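PDB 4AJ9: catalase-3 from Neurospora crassa, which uses heme to break down hydrogen peroxide into oxygen and water, probably protecting cells from its toxic effects. Local coordinates for residues 320-332 and 359-371. Numbering follows the deposited sequence. Where two conformers were deposited one is given.
Sequences FAETEQISFQPGH and RHRGPNFEQLPIN. With HEM (protoporphyrin IX containing Fe), chain Y.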
loop_
_atom_site.group_PDB
_atom_site.type_symbol
_atom_site.label_atom_id
_atom_site.label_comp_id
_atom_site.label_asym_id
_atom_site.label_seq_id
_atom_site.Cartn_x
_atom_site.Cartn_y
_atom_site.Cartn_z
ATOM N N PHE C 320 1.615 -19.817 -2.903
ATOM C CA PHE C 320 1.606 -18.381 -2.632
ATOM C C PHE C 320 1.758 -18.085 -1.142
ATOM O O PHE C 320 2.573 -17.244 -0.750
ATOM C CB PHE C 320 0.338 -17.691 -3.162
ATOM C CG PHE C 320 0.242 -16.229 -2.760
ATOM C CD1 PHE C 320 -0.310 -15.872 -1.542
ATOM C CD2 PHE C 320 0.725 -15.225 -3.593
ATOM C CE1 PHE C 320 -0.394 -14.546 -1.158
ATOM C CE2 PHE C 320 0.639 -13.889 -3.211
ATOM C CZ PHE C 320 0.078 -13.558 -1.988
ATOM N N ALA C 321 0.957 -18.753 -0.317
ATOM C CA ALA C 321 0.947 -18.479 1.123
ATOM C C ALA C 321 2.300 -18.778 1.748
ATOM O O ALA C 321 2.725 -18.111 2.690
ATOM C CB ALA C 321 -0.133 -19.306 1.815
ATOM N N GLU C 322 2.959 -19.798 1.215
ATOM C CA GLU C 322 4.215 -20.289 1.770
ATOM C C GLU C 322 5.439 -19.783 1.012
ATOM O O GLU C 322 6.151 -18.889 1.495
ATOM C CB GLU C 322 4.184 -21.824 1.847
ATOM C CG GLU C 322 3.082 -22.324 2.757
ATOM C CD GLU C 322 2.930 -23.839 2.765
ATOM O OE1 GLU C 322 3.886 -24.540 3.171
ATOM O OE2 GLU C 322 1.844 -24.322 2.376
ATOM N N THR C 323 5.672 -20.336 -0.179
ATOM C CA THR C 323 6.848 -19.990 -0.966
ATOM C C THR C 323 6.895 -18.512 -1.386
ATOM O O THR C 323 7.912 -17.844 -1.189
ATOM C CB THR C 323 6.973 -20.887 -2.211
ATOM O OG1 THR C 323 6.992 -22.270 -1.811
ATOM C CG2 THR C 323 8.263 -20.561 -2.972
ATOM N N GLU C 324 5.818 -17.999 -1.976
ATOM C CA GLU C 324 5.848 -16.612 -2.453
ATOM C C GLU C 324 5.950 -15.593 -1.311
ATOM O O GLU C 324 6.695 -14.613 -1.410
ATOM C CB GLU C 324 4.628 -16.288 -3.328
ATOM C CG GLU C 324 4.723 -14.922 -4.017
ATOM C CD GLU C 324 5.823 -14.867 -5.075
ATOM O OE1 GLU C 324 6.267 -15.950 -5.520
ATOM O OE2 GLU C 324 6.231 -13.746 -5.472
ATOM N N GLN C 325 5.205 -15.830 -0.231
ATOM C CA GLN C 325 5.153 -14.890 0.879
ATOM C C GLN C 325 6.341 -14.954 1.845
ATOM O O GLN C 325 6.595 -13.994 2.548
ATOM C CB GLN C 325 3.845 -15.024 1.667
ATOM C CG GLN C 325 2.623 -14.467 0.942
ATOM C CD GLN C 325 1.420 -14.245 1.861
ATOM O OE1 GLN C 325 0.802 -13.178 1.845
ATOM N NE2 GLN C 325 1.069 -15.258 2.640
ATOM N N ILE C 326 7.062 -16.067 1.903
ATOM C CA ILE C 326 8.168 -16.140 2.856
ATOM C C ILE C 326 9.187 -15.010 2.619
ATOM O O ILE C 326 9.534 -14.704 1.480
ATOM C CB ILE C 326 8.863 -17.519 2.887
ATOM C CG1 ILE C 326 9.692 -17.653 4.175
ATOM C CG2 ILE C 326 9.677 -17.747 1.602
ATOM C CD1 ILE C 326 10.284 -19.073 4.426
ATOM N N SER C 327 9.638 -14.395 3.710
ATOM C CA SER C 327 10.477 -13.197 3.655
ATOM C C SER C 327 11.798 -13.467 4.361
ATOM O O SER C 327 11.865 -13.378 5.597
ATOM C CB SER C 327 9.772 -12.046 4.389
ATOM O OG SER C 327 8.547 -11.696 3.767
ATOM N N PHE C 328 12.842 -13.793 3.602
ATOM C CA PHE C 328 14.151 -14.080 4.195
ATOM C C PHE C 328 14.878 -12.785 4.531
ATOM O O PHE C 328 14.631 -11.752 3.908
ATOM C CB PHE C 328 15.019 -14.907 3.241
ATOM C CG PHE C 328 14.562 -16.336 3.070
ATOM C CD1 PHE C 328 14.971 -17.325 3.964
ATOM C CD2 PHE C 328 13.765 -16.697 1.995
ATOM C CE1 PHE C 328 14.560 -18.636 3.795
ATOM C CE2 PHE C 328 13.353 -18.014 1.832
ATOM C CZ PHE C 328 13.757 -18.975 2.733
ATOM N N GLN C 329 15.772 -12.851 5.517
ATOM C CA GLN C 329 16.611 -11.714 5.899
ATOM C C GLN C 329 17.925 -12.199 6.515
ATOM O O GLN C 329 17.911 -13.004 7.450
ATOM C CB GLN C 329 15.932 -10.854 6.961
ATOM C CG GLN C 329 14.657 -10.118 6.566
ATOM C CD GLN C 329 14.227 -9.182 7.687
ATOM O OE1 GLN C 329 15.044 -8.440 8.218
ATOM N NE2 GLN C 329 12.957 -9.242 8.073
ATOM N N PRO C 330 19.062 -11.692 6.014
ATOM C CA PRO C 330 20.323 -12.012 6.687
ATOM C C PRO C 330 20.355 -11.360 8.066
ATOM O O PRO C 330 21.192 -11.727 8.894
ATOM C CB PRO C 330 21.389 -11.406 5.769
ATOM C CG PRO C 330 20.707 -11.120 4.501
ATOM C CD PRO C 330 19.269 -10.887 4.804
ATOM N N GLY C 331 19.434 -10.432 8.340
ATOM C CA GLY C 331 19.356 -9.847 9.673
ATOM C C GLY C 331 18.641 -10.766 10.655
ATOM O O GLY C 331 18.568 -10.503 11.857
ATOM N N HIS C 332 18.066 -11.841 10.134
ATOM C CA HIS C 332 17.463 -12.838 11.007
ATOM C C HIS C 332 18.591 -13.610 11.666
ATOM O O HIS C 332 19.018 -14.660 11.168
ATOM C CB HIS C 332 16.565 -13.773 10.207
ATOM C CG HIS C 332 15.203 -13.216 9.930
ATOM N ND1 HIS C 332 14.351 -13.767 8.995
ATOM C CD2 HIS C 332 14.534 -12.177 10.484
ATOM C CE1 HIS C 332 13.220 -13.081 8.977
ATOM N NE2 HIS C 332 13.303 -12.117 9.876
ATOM N N ARG C 359 7.088 -5.513 -0.633
ATOM C CA ARG C 359 6.445 -6.751 -1.039
ATOM C C ARG C 359 5.158 -7.003 -0.257
ATOM O O ARG C 359 4.154 -7.434 -0.826
ATOM C CB ARG C 359 7.410 -7.919 -0.877
ATOM C CG ARG C 359 7.051 -9.120 -1.717
ATOM C CD ARG C 359 8.310 -9.739 -2.309
ATOM N NE ARG C 359 9.123 -10.418 -1.304
ATOM C CZ ARG C 359 8.786 -11.561 -0.709
ATOM N NH1 ARG C 359 7.633 -12.152 -0.997
ATOM N NH2 ARG C 359 9.601 -12.105 0.190
ATOM N N HIS C 360 5.187 -6.735 1.048
ATOM C CA HIS C 360 4.041 -7.036 1.908
ATOM C C HIS C 360 3.160 -5.841 2.255
ATOM O O HIS C 360 2.151 -5.990 2.948
ATOM C CB HIS C 360 4.488 -7.769 3.179
ATOM C CG HIS C 360 5.035 -9.143 2.915
ATOM N ND1 HIS C 360 4.230 -10.201 2.546
ATOM C CD2 HIS C 360 6.301 -9.629 2.949
ATOM C CE1 HIS C 360 4.975 -11.282 2.378
ATOM N NE2 HIS C 360 6.234 -10.962 2.615
ATOM N N ARG C 361 3.537 -4.661 1.782
ATOM C CA ARG C 361 2.748 -3.442 2.023
ATOM C C ARG C 361 2.316 -3.234 3.479
ATOM O O ARG C 361 1.166 -2.883 3.752
ATOM C CB ARG C 361 1.503 -3.424 1.129
ATOM C CG ARG C 361 1.736 -2.892 -0.272
ATOM C CD ARG C 361 2.567 -3.855 -1.117
ATOM N NE ARG C 361 3.049 -3.227 -2.347
ATOM C CZ ARG C 361 3.859 -2.169 -2.376
ATOM N NH1 ARG C 361 4.284 -1.626 -1.245
ATOM N NH2 ARG C 361 4.247 -1.666 -3.530
ATOM N N GLY C 362 3.239 -3.421 4.409
ATOM C CA GLY C 362 2.909 -3.331 5.815
ATOM C C GLY C 362 4.044 -3.882 6.652
ATOM O O GLY C 362 4.893 -4.607 6.153
ATOM N N PRO C 363 4.065 -3.524 7.936
ATOM C CA PRO C 363 5.148 -3.839 8.861
ATOM C C PRO C 363 4.925 -5.137 9.624
ATOM O O PRO C 363 5.783 -5.516 10.414
ATOM C CB PRO C 363 5.091 -2.656 9.831
ATOM C CG PRO C 363 3.634 -2.376 9.924
ATOM C CD PRO C 363 3.081 -2.617 8.546
ATOM N N ASN C 364 3.796 -5.808 9.401
ATOM C CA ASN C 364 3.481 -7.018 10.157
ATOM C C ASN C 364 3.718 -8.335 9.419
ATOM O O ASN C 364 3.146 -9.363 9.778
ATOM C CB ASN C 364 2.048 -6.942 10.706
ATOM C CG ASN C 364 1.942 -5.987 11.886
ATOM O OD1 ASN C 364 2.707 -6.102 12.844
ATOM N ND2 ASN C 364 1.017 -5.021 11.811
ATOM N N PHE C 365 4.578 -8.305 8.406
ATOM C CA PHE C 365 4.860 -9.499 7.606
ATOM C C PHE C 365 5.441 -10.638 8.438
ATOM O O PHE C 365 5.339 -11.805 8.041
ATOM C CB PHE C 365 5.807 -9.150 6.447
ATOM C CG PHE C 365 7.010 -8.389 6.886
ATOM C CD1 PHE C 365 8.135 -9.052 7.329
ATOM C CD2 PHE C 365 6.997 -6.995 6.901
ATOM C CE1 PHE C 365 9.244 -8.343 7.759
ATOM C CE2 PHE C 365 8.087 -6.283 7.330
ATOM C CZ PHE C 365 9.218 -6.953 7.763
ATOM N N GLU C 366 6.040 -10.338 9.596
ATOM C CA GLU C 366 6.569 -11.442 10.414
ATOM C C GLU C 366 5.438 -12.249 11.060
ATOM O O GLU C 366 5.678 -13.323 11.611
ATOM C CB GLU C 366 7.576 -10.976 11.485
ATOM C CG GLU C 366 8.798 -10.201 10.954
ATOM C CD GLU C 366 9.853 -11.085 10.295
ATOM O OE1 GLU C 366 9.509 -12.004 9.521
ATOM O OE2 GLU C 366 11.051 -10.858 10.550
ATOM N N GLN C 367 4.214 -11.731 10.984
ATOM C CA GLN C 367 3.048 -12.417 11.532
ATOM C C GLN C 367 2.433 -13.446 10.573
ATOM O O GLN C 367 1.623 -14.276 10.990
ATOM C CB GLN C 367 1.992 -11.402 11.995
ATOM C CG GLN C 367 2.489 -10.459 13.077
ATOM C CD GLN C 367 1.386 -9.592 13.659
ATOM O OE1 GLN C 367 0.401 -9.285 12.990
ATOM N NE2 GLN C 367 1.546 -9.200 14.922
ATOM N N LEU C 368 2.825 -13.417 9.300
ATOM C CA LEU C 368 2.319 -14.400 8.349
ATOM C C LEU C 368 2.740 -15.796 8.806
ATOM O O LEU C 368 3.842 -15.978 9.312
ATOM C CB LEU C 368 2.850 -14.124 6.946
ATOM C CG LEU C 368 2.390 -12.790 6.352
ATOM C CD1 LEU C 368 3.107 -12.508 5.037
ATOM C CD2 LEU C 368 0.876 -12.797 6.156
ATOM N N PRO C 369 1.860 -16.786 8.635
ATOM C CA PRO C 369 2.189 -18.125 9.144
ATOM C C PRO C 369 3.590 -18.599 8.749
ATOM O O PRO C 369 4.315 -19.126 9.597
ATOM C CB PRO C 369 1.110 -19.003 8.514
ATOM C CG PRO C 369 -0.082 -18.061 8.390
ATOM C CD PRO C 369 0.540 -16.743 7.980
ATOM N N ILE C 370 3.975 -18.409 7.492
ATOM C CA ILE C 370 5.269 -18.931 7.026
ATOM C C ILE C 370 6.464 -18.158 7.605
ATOM O O ILE C 370 7.571 -18.690 7.683
ATOM C CB ILE C 370 5.353 -18.982 5.467
ATOM C CG1 ILE C 370 6.574 -19.791 5.002
ATOM C CG2 ILE C 370 5.364 -17.585 4.876
ATOM C CD1 ILE C 370 6.439 -21.310 5.206
ATOM N N ASN C 371 6.232 -16.911 8.023
ATOM C CA ASN C 371 7.279 -16.099 8.648
ATOM C C ASN C 371 7.352 -16.201 10.176
ATOM O O ASN C 371 8.371 -15.866 10.773
ATOM C CB ASN C 371 7.132 -14.634 8.241
ATOM C CG ASN C 371 7.587 -14.385 6.823
ATOM O OD1 ASN C 371 8.546 -14.999 6.356
ATOM N ND2 ASN C 371 6.899 -13.486 6.128
HETATM C CHA HEM Y . 16.876 -11.676 -2.327
HETATM C CHB HEM Y . 21.141 -13.975 -1.856
HETATM C CHC HEM Y . 23.418 -9.705 -2.076
HETATM C CHD HEM Y . 19.170 -7.416 -1.654
HETATM C C1A HEM Y . 17.821 -12.682 -2.226
HETATM C C2A HEM Y . 17.567 -14.118 -2.219
HETATM C C3A HEM Y . 18.750 -14.747 -2.105
HETATM C C4A HEM Y . 19.787 -13.737 -2.014
HETATM C CMA HEM Y . 19.003 -16.273 -2.053
HETATM C CAA HEM Y . 16.172 -14.781 -2.377
HETATM C CBA HEM Y . 15.590 -15.208 -1.033
HETATM C CGA HEM Y . 14.294 -15.932 -1.286
HETATM O O1A HEM Y . 13.216 -15.369 -0.979
HETATM O O2A HEM Y . 14.337 -17.079 -1.808
HETATM C C1B HEM Y . 22.131 -13.011 -1.815
HETATM C C2B HEM Y . 23.539 -13.247 -1.546
HETATM C C3B HEM Y . 24.178 -12.070 -1.628
HETATM C C4B HEM Y . 23.187 -11.054 -1.924
HETATM C CMB HEM Y . 24.115 -14.652 -1.254
HETATM C CAB HEM Y . 25.675 -11.754 -1.395
HETATM C CBB HEM Y . 26.423 -12.537 -0.608
HETATM C C1C HEM Y . 22.468 -8.729 -1.895
HETATM C C2C HEM Y . 22.723 -7.326 -1.603
HETATM C C3C HEM Y . 21.540 -6.713 -1.513
HETATM C C4C HEM Y . 20.507 -7.700 -1.694
HETATM C CMC HEM Y . 24.115 -6.677 -1.484
HETATM C CAC HEM Y . 21.245 -5.246 -1.176
HETATM C CBC HEM Y . 22.060 -4.590 -0.348
HETATM C C1D HEM Y . 18.165 -8.325 -1.808
HETATM C C2D HEM Y . 16.764 -7.992 -1.769
HETATM C C3D HEM Y . 16.050 -9.319 -1.981
HETATM C C4D HEM Y . 17.086 -10.318 -2.117
HETATM C CMD HEM Y . 16.157 -6.589 -1.559
HETATM C CAD HEM Y . 14.531 -9.548 -2.019
HETATM C CBD HEM Y . 14.118 -10.008 -0.625
HETATM C CGD HEM Y . 12.620 -10.134 -0.560
HETATM O O1D HEM Y . 12.128 -10.868 0.330
HETATM O O2D HEM Y . 11.927 -9.527 -1.416
HETATM N NA HEM Y . 19.183 -12.495 -2.094
HETATM N NB HEM Y . 21.960 -11.668 -2.034
HETATM N NC HEM Y . 21.103 -8.917 -1.938
HETATM N ND HEM Y . 18.321 -9.691 -2.006
HETATM FE FE HEM Y . 20.146 -10.730 -1.919
HETATM O O HOH W 1 2.000 -17.934 5.262
HETATM O O HOH W 2 6.496 -11.752 -3.739
HETATM O O HOH W 3 1.591 -10.603 1.380
HETATM O O HOH W 4 11.172 -11.278 7.267
HETATM O O HOH W 5 12.008 -8.306 10.980
#
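Arg359 and Ile326 meet beside a heme propionate in the catalase fold, where the end of helix 343-360, the helix that carries Tyr352, the probable axial ligand of the iron, packs against the loop leaving helix 319-324. They exemplify how one guanidinium can tie backbone to cofactor: in one of the two conformers of this arginine, Arg359 NH2 donates to Ile326 O (2.9 Å), standing above that carbonyl plane, and also to propionate O1D of the heme, while NE donates to O2D. Arg62, Arg102 and Gln356 also bind the heme. CG of Arg359 lies opposite its own backbone N (chi1 -159°), and bends further out bring the group to the propionate.

Behind this first shell, Asn371 OD1 accepts the N-H of Ser327 at 2.9 Å from its N, in the carbonyl plane on a lone pair, and its ND2 binds Phe365 O. With an alanine in its place, Ser327 N would probably lose its acceptor and Phe365 O one of its two donors. Ser327 OG, whose main partner is Gln356, takes a weak bond from His360 NE2. Ile370 crosses Ile326 at about a right angle, Ile370 CG1 lying 3.8 Å from CD1 of Ile326. Farther along, His332 NE2 meets the syn lone pair of Glu366 OE2 at 2.7 Å, ring and carboxylate nearly coplanar.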